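Local coordinates for protein globin (Geobacter sulfurreducens, PDB 2W31) that probably senses oxygen through a heme held in its globin domain, the N-terminal part of a longer membrane-bound globin-coupled sensor, at residues D15-L20 with V135-D140. Numbering follows the deposited sequence.
Sequences DEDAEL and VEKILD
Lys137 reaches from the long helix 125-151 to the carboxylate of Asp17 on helix 15-23, and this pair makes the whole contact between the two segments. The bond from CA to CB of Lys137 already points toward 15-20, and CG lies beside the backbone N, anti to the carbonyl carbon (chi1 -71°). From there the chain runs extended and carries the ammonium across the gap between the helices; CA of Asp17 and CA of Lys137 are 8.5 Å apart. Farther out, Lys137 CD passes 3.9 Å from Asp17 OD1, and CE draws in to 3.8 Å of the same oxygen. The ammonium then straddles the carboxylate, with NZ of Lys137 3.0 Å from both OD1 and OD2 of Asp17. Both hydrogen bonds are weak, probably because one NZ divides itself between two oxygens and approaches from somewhat above the carboxylate plane, while the salt bridge keeps both oxygens close to the charge; the two side chains cross at about a right angle.

In this protoglobin-family domain, helix 125-151 is the last helix of the globin fold, the H helix, and helix 15-23 belongs to the N-terminal region packed against it. A second bond from NZ goes to Arg12 O, so the lysine also ties down the chain leading into helix 15-23. Asp17 is short and buried, in the first turn of its helix, and its OD2 reaches back to accept the N-H of Thr14, the residue just before the helix, which should help hold the carboxylate turned toward the lysine. Lys137 also touches Phe13, while Gln112 of the second subunit packs on the same lysine, placing the salt bridge beside the dimer interface.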
ATOM      1  N   ASP A  15       7.254   3.862 -18.858  1.00 19.32           N
ATOM      2  CA  ASP A  15       8.326   4.856 -18.883  1.00 19.56           C
ATOM      3  C   ASP A  15       7.863   6.240 -18.414  1.00 18.06           C
ATOM      4  O   ASP A  15       8.657   6.981 -17.822  1.00 17.83           O
ATOM      5  CB  ASP A  15       8.939   4.966 -20.273  1.00 21.86           C
ATOM      6  CG  ASP A  15       9.622   3.671 -20.706  1.00 27.71           C
ATOM      7  OD1 ASP A  15      10.290   3.040 -19.847  1.00 34.54           O
ATOM      8  OD2 ASP A  15       9.511   3.287 -21.902  1.00 35.67           O
ATOM      9  N   GLU A  16       6.592   6.581 -18.642  1.00 17.81           N
ATOM     10  CA  GLU A  16       6.077   7.830 -18.105  1.00 17.89           C
ATOM     11  C   GLU A  16       6.150   7.862 -16.577  1.00 16.46           C
ATOM     12  O   GLU A  16       6.487   8.889 -16.008  1.00 15.74           O
ATOM     13  CB  GLU A  16       4.630   8.127 -18.501  1.00 19.68           C
ATOM     14  CG  GLU A  16       4.391   9.661 -18.521  1.00 25.81           C
ATOM     15  CD  GLU A  16       2.980  10.174 -18.161  1.00 33.26           C
ATOM     16  OE1 GLU A  16       1.982   9.410 -18.204  1.00 36.50           O
ATOM     17  OE2 GLU A  16       2.882  11.385 -17.837  1.00 37.00           O
ATOM     18  N   ASP A  17       5.794   6.754 -15.916  1.00 15.21           N
ATOM     19  CA  ASP A  17       5.910   6.724 -14.468  1.00 13.79           C
ATOM     20  C   ASP A  17       7.381   6.876 -14.041  1.00 13.33           C
ATOM     21  O   ASP A  17       7.687   7.561 -13.086  1.00 13.61           O
ATOM     22  CB  ASP A  17       5.367   5.426 -13.898  1.00 13.65           C
ATOM     23  CG  ASP A  17       3.881   5.281 -14.113  1.00 16.07           C
ATOM     24  OD1 ASP A  17       3.117   6.028 -13.480  1.00 18.56           O
ATOM     25  OD2 ASP A  17       3.480   4.397 -14.893  1.00 19.07           O
ATOM     26  N   ALA A  18       8.290   6.196 -14.737  1.00 13.30           N
ATOM     27  CA  ALA A  18       9.728   6.317 -14.376  1.00 12.71           C
ATOM     28  C   ALA A  18      10.198   7.757 -14.529  1.00 13.81           C
ATOM     29  O   ALA A  18      10.928   8.264 -13.670  1.00 14.03           O
ATOM     30  CB  ALA A  18      10.606   5.366 -15.211  1.00 13.63           C
ATOM     31  N   GLU A  19       9.776   8.418 -15.621  1.00 13.73           N
ATOM     32  CA  GLU A  19      10.128   9.842 -15.829  1.00 15.83           C
ATOM     33  C   GLU A  19       9.574  10.742 -14.719  1.00 15.52           C
ATOM     34  O   GLU A  19      10.263  11.644 -14.214  1.00 15.74           O
ATOM     35  CB  GLU A  19       9.662  10.292 -17.218  1.00 17.08           C
ATOM     36  CG  GLU A  19      10.523   9.682 -18.339  1.00 20.50           C
ATOM     37  CD  GLU A  19       9.861   9.670 -19.722  1.00 28.49           C
ATOM     38  OE1 GLU A  19       8.921  10.460 -19.963  1.00 31.63           O
ATOM     39  OE2 GLU A  19      10.290   8.839 -20.574  1.00 33.67           O
ATOM     40  N   LEU A  20       8.356  10.443 -14.263  1.00 14.12           N
ATOM     41  CA  LEU A  20       7.786  11.262 -13.210  1.00 14.07           C
ATOM     42  C   LEU A  20       8.516  11.055 -11.891  1.00 13.68           C
ATOM     43  O   LEU A  20       8.770  12.032 -11.145  1.00 15.03           O
ATOM     44  CB  LEU A  20       6.293  10.977 -13.057  1.00 13.98           C
ATOM     45  CG  LEU A  20       5.420  11.460 -14.206  1.00 15.43           C
ATOM     46  CD1 LEU A  20       4.059  10.713 -14.200  1.00 16.72           C
ATOM     47  CD2 LEU A  20       5.294  12.991 -14.101  1.00 19.62           C
ATOM     48  N   VAL A 135       4.152   7.315  -7.648  1.00 11.28           N
ATOM     49  CA  VAL A 135       4.703   6.988  -6.317  1.00 10.72           C
ATOM     50  C   VAL A 135       3.939   5.798  -5.718  1.00 10.72           C
ATOM     51  O   VAL A 135       4.553   4.874  -5.163  1.00 10.33           O
ATOM     52  CB  VAL A 135       4.608   8.193  -5.365  1.00 12.65           C
ATOM     53  CG1 VAL A 135       4.740   7.775  -3.903  1.00 13.47           C
ATOM     54  CG2 VAL A 135       5.659   9.228  -5.766  1.00 12.35           C
ATOM     55  N   GLU A 136       2.607   5.802  -5.834  1.00  9.84           N
ATOM     56  CA  GLU A 136       1.870   4.634  -5.294  1.00 11.38           C
ATOM     57  C   GLU A 136       2.261   3.329  -5.973  1.00  9.55           C
ATOM     58  O   GLU A 136       2.363   2.287  -5.297  1.00 12.12           O
ATOM     59  CB  GLU A 136       0.366   4.835  -5.351  1.00 12.68           C
ATOM     60  CG  GLU A 136      -0.155   5.993  -4.523  1.00 14.03           C
ATOM     61  CD  GLU A 136      -0.358   5.702  -3.074  1.00 15.39           C
ATOM     62  OE1 GLU A 136       0.488   5.080  -2.401  1.00 16.76           O
ATOM     63  OE2 GLU A 136      -1.395   6.193  -2.550  1.00 22.37           O
ATOM     64  N   LYS A 137       2.497   3.349  -7.290  1.00  9.85           N
ATOM     65  CA  LYS A 137       2.963   2.157  -7.978  1.00 10.90           C
ATOM     66  C   LYS A 137       4.343   1.685  -7.470  1.00 10.76           C
ATOM     67  O   LYS A 137       4.526   0.526  -7.157  1.00 11.32           O
ATOM     68  CB  LYS A 137       3.012   2.375  -9.497  1.00  9.95           C
ATOM     69  CG  LYS A 137       1.660   2.463 -10.158  1.00 11.35           C
ATOM     70  CD  LYS A 137       1.849   2.799 -11.611  1.00 14.93           C
ATOM     71  CE  LYS A 137       0.639   3.531 -12.166  1.00 18.85           C
ATOM     72  NZ  LYS A 137       0.830   4.082 -13.542  1.00 17.76           N
ATOM     73  N   ILE A 138       5.317   2.582  -7.385  1.00 10.83           N
ATOM     74  CA  ILE A 138       6.645   2.121  -6.954  1.00 10.19           C
ATOM     75  C   ILE A 138       6.647   1.633  -5.500  1.00  9.93           C
ATOM     76  O   ILE A 138       7.293   0.628  -5.179  1.00 10.17           O
ATOM     77  CB  ILE A 138       7.762   3.151  -7.281  1.00 10.27           C
ATOM     78  CG1 ILE A 138       9.132   2.453  -7.297  1.00 11.84           C
ATOM     79  CG2 ILE A 138       7.783   4.384  -6.339  1.00 12.53           C
ATOM     80  CD1 ILE A 138       9.258   1.410  -8.380  1.00 13.82           C
ATOM     81  N   LEU A 139       5.920   2.322  -4.631  1.00  9.32           N
ATOM     82  CA  LEU A 139       5.852   1.865  -3.209  1.00  9.75           C
ATOM     83  C   LEU A 139       5.167   0.493  -3.167  1.00  9.98           C
ATOM     84  O   LEU A 139       5.623  -0.416  -2.450  1.00 10.58           O
ATOM     85  CB  LEU A 139       5.093   2.856  -2.310  1.00  8.98           C
ATOM     86  CG  LEU A 139       5.779   4.212  -2.190  1.00  9.55           C
ATOM     87  CD1 LEU A 139       4.900   5.120  -1.359  1.00 12.80           C
ATOM     88  CD2 LEU A 139       7.121   4.041  -1.554  1.00 13.19           C
ATOM     89  N   ASP A 140       4.052   0.342  -3.899  1.00  9.14           N
ATOM     90  CA  ASP A 140       3.327  -0.959  -3.896  1.00  8.72           C
ATOM     91  C   ASP A 140       4.169  -2.084  -4.498  1.00  9.69           C
ATOM     92  O   ASP A 140       4.117  -3.214  -3.999  1.00 10.09           O
ATOM     93  CB  ASP A 140       1.939  -0.827  -4.549  1.00 10.14           C
ATOM     94  CG  ASP A 140       0.918  -0.142  -3.635  1.00 11.91           C
ATOM     95  OD1 ASP A 140       1.261   0.202  -2.470  1.00 12.25           O
ATOM     96  OD2 ASP A 140      -0.221   0.059  -4.114  1.00 12.50           O
TER